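Local structure of aspartokinase (Synechocystis, 3L76) at residues 299-304 / 397-402; 321-326 / 351-356. The protein probably catalyses ATP-dependent phosphorylation of the beta-carboxyl group of L-aspartate and carries ACT regulatory domains that bind lysine and threonine. All coordinates share one frame; numbering follows the deposited sequence.

Interaction 1: residues 299-304 / 397-402. With LYS (lysine), chain E; THR (threonine), chain C.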
loop_
_atom_site.group_PDB
_atom_site.type_symbol
_atom_site.label_atom_id
_atom_site.label_comp_id
_atom_site.label_asym_id
_atom_site.label_seq_id
_atom_site.Cartn_x
_atom_site.Cartn_y
_atom_site.Cartn_z
ATOM N N ILE A 299 -8.796 -52.876 11.687
ATOM C CA ILE A 299 -7.810 -52.771 10.611
ATOM C C ILE A 299 -7.165 -51.361 10.511
ATOM O O ILE A 299 -7.813 -50.346 10.755
ATOM C CB ILE A 299 -8.452 -53.135 9.256
ATOM C CG1 ILE A 299 -8.990 -54.563 9.297
ATOM C CG2 ILE A 299 -7.461 -52.925 8.107
ATOM C CD1 ILE A 299 -9.207 -55.164 7.949
ATOM N N ASP A 300 -5.883 -51.319 10.163
ATOM C CA ASP A 300 -5.190 -50.068 9.877
ATOM C C ASP A 300 -5.118 -49.761 8.376
ATOM O O ASP A 300 -6.034 -49.171 7.831
ATOM C CB ASP A 300 -3.770 -50.087 10.441
ATOM C CG ASP A 300 -3.035 -48.778 10.188
ATOM O OD1 ASP A 300 -3.733 -47.765 10.009
ATOM O OD2 ASP A 300 -1.785 -48.766 10.154
ATOM N N LEU A 301 -4.017 -50.143 7.726
ATOM C CA LEU A 301 -3.856 -49.933 6.292
ATOM C C LEU A 301 -4.770 -50.823 5.437
ATOM O O LEU A 301 -4.911 -52.021 5.676
ATOM C CB LEU A 301 -2.397 -50.156 5.869
ATOM C CG LEU A 301 -1.354 -49.073 6.143
ATOM C CD1 LEU A 301 0.045 -49.658 6.049
ATOM C CD2 LEU A 301 -1.514 -47.888 5.178
ATOM N N ILE A 302 -5.394 -50.219 4.437
ATOM C CA ILE A 302 -5.998 -50.974 3.352
ATOM C C ILE A 302 -5.462 -50.435 2.023
ATOM O O ILE A 302 -5.651 -49.260 1.681
ATOM C CB ILE A 302 -7.541 -50.934 3.381
ATOM C CG1 ILE A 302 -8.057 -51.385 4.747
ATOM C CG2 ILE A 302 -8.131 -51.808 2.249
ATOM C CD1 ILE A 302 -9.564 -51.393 4.846
ATOM N N ILE A 303 -4.771 -51.297 1.290
ATOM C CA ILE A 303 -4.153 -50.904 0.033
ATOM C C ILE A 303 -4.608 -51.793 -1.133
ATOM O O ILE A 303 -4.456 -53.016 -1.118
ATOM C CB ILE A 303 -2.610 -50.922 0.151
ATOM C CG1 ILE A 303 -2.161 -50.138 1.390
ATOM C CG2 ILE A 303 -1.948 -50.394 -1.125
ATOM C CD1 ILE A 303 -0.653 -50.032 1.542
ATOM N N GLN A 304 -5.200 -51.174 -2.136
ATOM C CA GLN A 304 -5.523 -51.885 -3.354
ATOM C C GLN A 304 -5.164 -51.045 -4.567
ATOM O O GLN A 304 -5.827 -50.048 -4.864
ATOM C CB GLN A 304 -6.996 -52.254 -3.388
ATOM C CG GLN A 304 -7.394 -53.017 -4.653
ATOM C CD GLN A 304 -8.886 -53.234 -4.739
ATOM O OE1 GLN A 304 -9.505 -53.866 -3.857
ATOM N NE2 GLN A 304 -9.486 -52.699 -5.793
ATOM N N SER A 397 2.034 -42.700 3.402
ATOM C CA SER A 397 2.485 -43.846 4.196
ATOM C C SER A 397 3.226 -44.867 3.342
ATOM O O SER A 397 2.873 -45.104 2.185
ATOM C CB SER A 397 1.328 -44.519 4.927
ATOM O OG SER A 397 0.561 -43.600 5.690
ATOM N N CYS A 398 4.276 -45.439 3.921
ATOM C CA CYS A 398 5.085 -46.444 3.258
ATOM C C CYS A 398 5.246 -47.653 4.165
ATOM O O CYS A 398 5.381 -47.520 5.384
ATOM C CB CYS A 398 6.464 -45.890 2.914
ATOM S SG CYS A 398 6.512 -44.760 1.527
ATOM N N VAL A 399 5.219 -48.844 3.580
ATOM C CA VAL A 399 5.509 -50.027 4.373
ATOM C C VAL A 399 6.914 -50.446 4.026
ATOM O O VAL A 399 7.282 -50.457 2.853
ATOM C CB VAL A 399 4.498 -51.159 4.124
ATOM C CG1 VAL A 399 4.859 -52.374 4.939
ATOM C CG2 VAL A 399 3.104 -50.686 4.470
ATOM N N ILE A 400 7.714 -50.736 5.048
ATOM C CA ILE A 400 9.114 -51.107 4.834
ATOM C C ILE A 400 9.534 -52.296 5.698
ATOM O O ILE A 400 8.867 -52.662 6.669
ATOM C CB ILE A 400 10.087 -49.941 5.146
ATOM C CG1 ILE A 400 9.881 -49.442 6.570
ATOM C CG2 ILE A 400 9.920 -48.781 4.162
ATOM C CD1 ILE A 400 11.085 -48.713 7.107
ATOM N N ASP A 401 10.649 -52.908 5.339
ATOM C CA ASP A 401 11.220 -53.917 6.202
ATOM C C ASP A 401 11.525 -53.302 7.568
ATOM O O ASP A 401 12.254 -52.308 7.665
ATOM C CB ASP A 401 12.506 -54.478 5.604
ATOM C CG ASP A 401 12.940 -55.793 6.257
ATOM O OD1 ASP A 401 13.065 -55.854 7.501
ATOM O OD2 ASP A 401 13.178 -56.765 5.510
ATOM N N GLN A 402 10.984 -53.915 8.618
ATOM C CA GLN A 402 11.210 -53.470 9.990
ATOM C C GLN A 402 12.676 -53.176 10.279
ATOM O O GLN A 402 12.995 -52.262 11.032
ATOM C CB GLN A 402 10.698 -54.511 10.986
ATOM C CG GLN A 402 11.250 -54.347 12.399
ATOM C CD GLN A 402 11.003 -52.962 12.962
ATOM O OE1 GLN A 402 10.075 -52.266 12.548
ATOM N NE2 GLN A 402 11.839 -52.550 13.908
HETATM N N LYS E . -10.017 -49.281 11.505
HETATM C CA LYS E . -11.187 -49.224 10.641
HETATM C C LYS E . -11.691 -50.643 10.348
HETATM O O LYS E . -11.077 -51.638 10.765
HETATM C CB LYS E . -10.884 -48.460 9.345
HETATM C CG LYS E . -9.684 -48.995 8.532
HETATM C CD LYS E . -9.463 -48.163 7.252
HETATM C CE LYS E . -8.795 -46.822 7.552
HETATM N NZ LYS E . -7.519 -47.025 8.325
HETATM O OXT LYS E . -12.732 -50.827 9.712
HETATM N N THR C . -13.388 -54.642 -7.356
HETATM C CA THR C . -13.618 -55.378 -6.105
HETATM C C THR C . -14.811 -54.829 -5.330
HETATM O O THR C . -15.423 -53.829 -5.744
HETATM C CB THR C . -12.366 -55.400 -5.208
HETATM O OG1 THR C . -12.011 -54.058 -4.831
HETATM C CG2 THR C . -11.201 -56.021 -5.967
HETATM O OXT THR C . -15.192 -55.401 -4.301
#

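Interaction 2: residues 321-326 / 351-356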
loop_
_atom_site.group_PDB
_atom_site.type_symbol
_atom_site.label_atom_id
_atom_site.label_comp_id
_atom_site.label_asym_id
_atom_site.label_seq_id
_atom_site.Cartn_x
_atom_site.Cartn_y
_atom_site.Cartn_z
ATOM N N ASP A 321 -0.129 -58.982 17.069
ATOM C CA ASP A 321 -0.760 -60.020 17.875
ATOM C C ASP A 321 -2.057 -60.530 17.266
ATOM O O ASP A 321 -2.592 -61.573 17.673
ATOM C CB ASP A 321 -1.043 -59.487 19.283
ATOM C CG ASP A 321 0.201 -59.417 20.143
ATOM O OD1 ASP A 321 1.186 -60.116 19.829
ATOM O OD2 ASP A 321 0.191 -58.669 21.138
ATOM N N LEU A 322 -2.572 -59.772 16.312
ATOM C CA LEU A 322 -3.815 -60.121 15.640
ATOM C C LEU A 322 -3.589 -60.801 14.291
ATOM O O LEU A 322 -4.534 -61.279 13.673
ATOM C CB LEU A 322 -4.662 -58.864 15.456
ATOM C CG LEU A 322 -6.014 -58.926 16.150
ATOM C CD1 LEU A 322 -5.949 -59.854 17.334
ATOM C CD2 LEU A 322 -6.394 -57.560 16.593
ATOM N N LEU A 323 -2.340 -60.830 13.832
ATOM C CA LEU A 323 -2.025 -61.395 12.517
ATOM C C LEU A 323 -2.541 -62.826 12.343
ATOM O O LEU A 323 -3.147 -63.164 11.326
ATOM C CB LEU A 323 -0.522 -61.400 12.281
ATOM C CG LEU A 323 -0.181 -62.136 10.989
ATOM C CD1 LEU A 323 -0.797 -61.385 9.826
ATOM C CD2 LEU A 323 1.318 -62.287 10.811
ATOM N N ASN A 324 -2.271 -63.674 13.330
ATOM C CA ASN A 324 -2.742 -65.054 13.290
ATOM C C ASN A 324 -4.259 -65.142 13.161
ATOM O O ASN A 324 -4.776 -65.840 12.294
ATOM C CB ASN A 324 -2.255 -65.836 14.516
ATOM C CG ASN A 324 -0.788 -66.219 14.417
ATOM O OD1 ASN A 324 -0.163 -66.079 13.362
ATOM N ND2 ASN A 324 -0.233 -66.707 15.512
ATOM N N THR A 325 -4.978 -64.439 14.027
ATOM C CA THR A 325 -6.428 -64.394 13.911
ATOM C C THR A 325 -6.807 -63.935 12.519
ATOM O O THR A 325 -7.617 -64.562 11.847
ATOM C CB THR A 325 -7.044 -63.402 14.878
ATOM O OG1 THR A 325 -6.748 -63.791 16.225
ATOM C CG2 THR A 325 -8.544 -63.355 14.674
ATOM N N ALA A 326 -6.206 -62.828 12.094
ATOM C CA ALA A 326 -6.561 -62.196 10.833
ATOM C C ALA A 326 -6.318 -63.108 9.620
ATOM O O ALA A 326 -7.111 -63.123 8.677
ATOM C CB ALA A 326 -5.815 -60.869 10.686
ATOM N N VAL A 351 1.127 -63.502 4.105
ATOM C CA VAL A 351 1.207 -62.885 5.406
ATOM C C VAL A 351 2.645 -62.414 5.556
ATOM O O VAL A 351 3.556 -63.068 5.064
ATOM C CB VAL A 351 0.777 -63.930 6.474
ATOM C CG1 VAL A 351 1.976 -64.699 7.000
ATOM C CG2 VAL A 351 0.021 -63.285 7.563
ATOM N N GLU A 352 2.854 -61.258 6.181
ATOM C CA GLU A 352 4.207 -60.715 6.314
ATOM C C GLU A 352 4.379 -60.036 7.669
ATOM O O GLU A 352 3.722 -59.039 7.961
ATOM C CB GLU A 352 4.494 -59.744 5.169
ATOM C CG GLU A 352 5.953 -59.304 5.049
ATOM C CD GLU A 352 6.134 -58.167 4.082
ATOM O OE1 GLU A 352 5.123 -57.671 3.531
ATOM O OE2 GLU A 352 7.289 -57.761 3.883
ATOM N N LYS A 353 5.263 -60.579 8.499
ATOM C CA LYS A 353 5.310 -60.169 9.898
ATOM C C LYS A 353 6.310 -59.049 10.199
ATOM O O LYS A 353 6.126 -58.299 11.162
ATOM C CB LYS A 353 5.580 -61.381 10.791
ATOM C CG LYS A 353 4.816 -61.344 12.128
ATOM C CD LYS A 353 5.705 -61.008 13.329
ATOM C CE LYS A 353 4.930 -61.143 14.632
ATOM N NZ LYS A 353 5.784 -60.869 15.830
ATOM N N GLY A 354 7.363 -58.924 9.389
ATOM C CA GLY A 354 8.480 -58.079 9.803
ATOM C C GLY A 354 8.518 -56.722 9.144
ATOM O O GLY A 354 9.521 -56.334 8.568
ATOM N N ILE A 355 7.405 -56.013 9.210
ATOM C CA ILE A 355 7.269 -54.736 8.544
ATOM C C ILE A 355 7.106 -53.595 9.555
ATOM O O ILE A 355 6.807 -53.814 10.735
ATOM C CB ILE A 355 6.038 -54.729 7.632
ATOM C CG1 ILE A 355 4.788 -55.095 8.441
ATOM C CG2 ILE A 355 6.248 -55.675 6.485
ATOM C CD1 ILE A 355 3.485 -54.941 7.685
ATOM N N ALA A 356 7.303 -52.374 9.075
ATOM C CA ALA A 356 6.973 -51.186 9.841
ATOM C C ALA A 356 6.261 -50.242 8.903
ATOM O O ALA A 356 6.439 -50.305 7.679
ATOM C CB ALA A 356 8.225 -50.531 10.423
#

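Interaction 1: residues 299-304 / 397-402
Leu301 and Ser397 are the residues whose CA atoms come nearest, 9.0 Å apart, a spacing bridged by side chains without a hydrogen bond between the two segments. The pair illustrates how neighbouring ACT domains meet in this aspartokinase: residues 299-304 run into the short strand 302-303 of one ACT domain, and strand 395-401 belongs to the next. Leu301 does most of the work. With CG swung anti to the carbonyl carbon (chi1 -78°), its fork points at strand 395-401 and the two methyls reach different residues. CD1 packs against CG2 of Val399 at 3.6 Å, leucine and valine passing alongside one another and running opposite ways, whereas CD2 approaches CB of Ser397 more loosely, at 4.4 Å. Lys357 and Ser390 lie against Leu301, and Met388 against Val399, in this buried contact. The same short segment also serves two effector sites. The backbone of Ile299 grips the bound lysine twice, N donating to its carboxylate O at 2.8 Å and O accepting from its amino N; Asp300 O receives the ligand's NZ at 2.7 Å. At the far end, the extended Gln304 reaches the bound threonine, whose OG1 donates to OE1 of Gln304 at 2.7 Å.

Interaction 2: residues 321-326 / 351-356
Leu323, in the first turn of helix 323-333, meets Val351 and Lys353 and is the main side chain of this contact, where an ACT domain lays a helix over one face of its antiparallel sheet. CB points toward residues 351-356, and from it the chain continues with CG anti to the backbone N (chi1 173°), which carries the branch over Val351. CG lies 3.6 Å from CG2 of Val351. Beyond it the fork opens: CD1 is modelled against that same valine methyl, too near for its spacing to be trusted, while CD2 lies between the two residues, 3.6 Å from CG2 of Val351 and 3.9 Å from CG of Lys353. The lysine thus lends its aliphatic stem to the contact, its chain bending at chi2. Replacing Leu323 with an alanine would probably uncover CG2 of Val351 and deprive the stem of Lys353 of its apolar neighbour. The helix turn behind the leucine is fastened by Ala326 N bonding to Leu322 O at 2.8 Å. Leu323 also touches Ala271 and Val273 of strand 271-279, which pairs antiparallel with strand 348-361, and so sits across both strands on the sheet face covered by helix 323-333.

In the fold
Read from the N terminus, the chain passes through 299-304, runs along strand 311-318 and enters helix 323-333 at 321-326. Interaction 2 closes the shorter loop when strand 348-361 arrives at 351-356; the chain then runs through helix 371-381 and strand 388-391 before 397-402 closes the longer loop of interaction 1. The shorter loop is therefore nested within the longer one. The centres of the two interactions lie about 11 Å apart, and the later segments are neighbours: strands 348-361 and 395-401 pair antiparallel, with probable hydrogen bonds from Gln402 N to Gly354 O and from Ala356 N to Ile400 O. Interaction 2 ties a helix to a strand, whereas interaction 1 joins successive ACT domains.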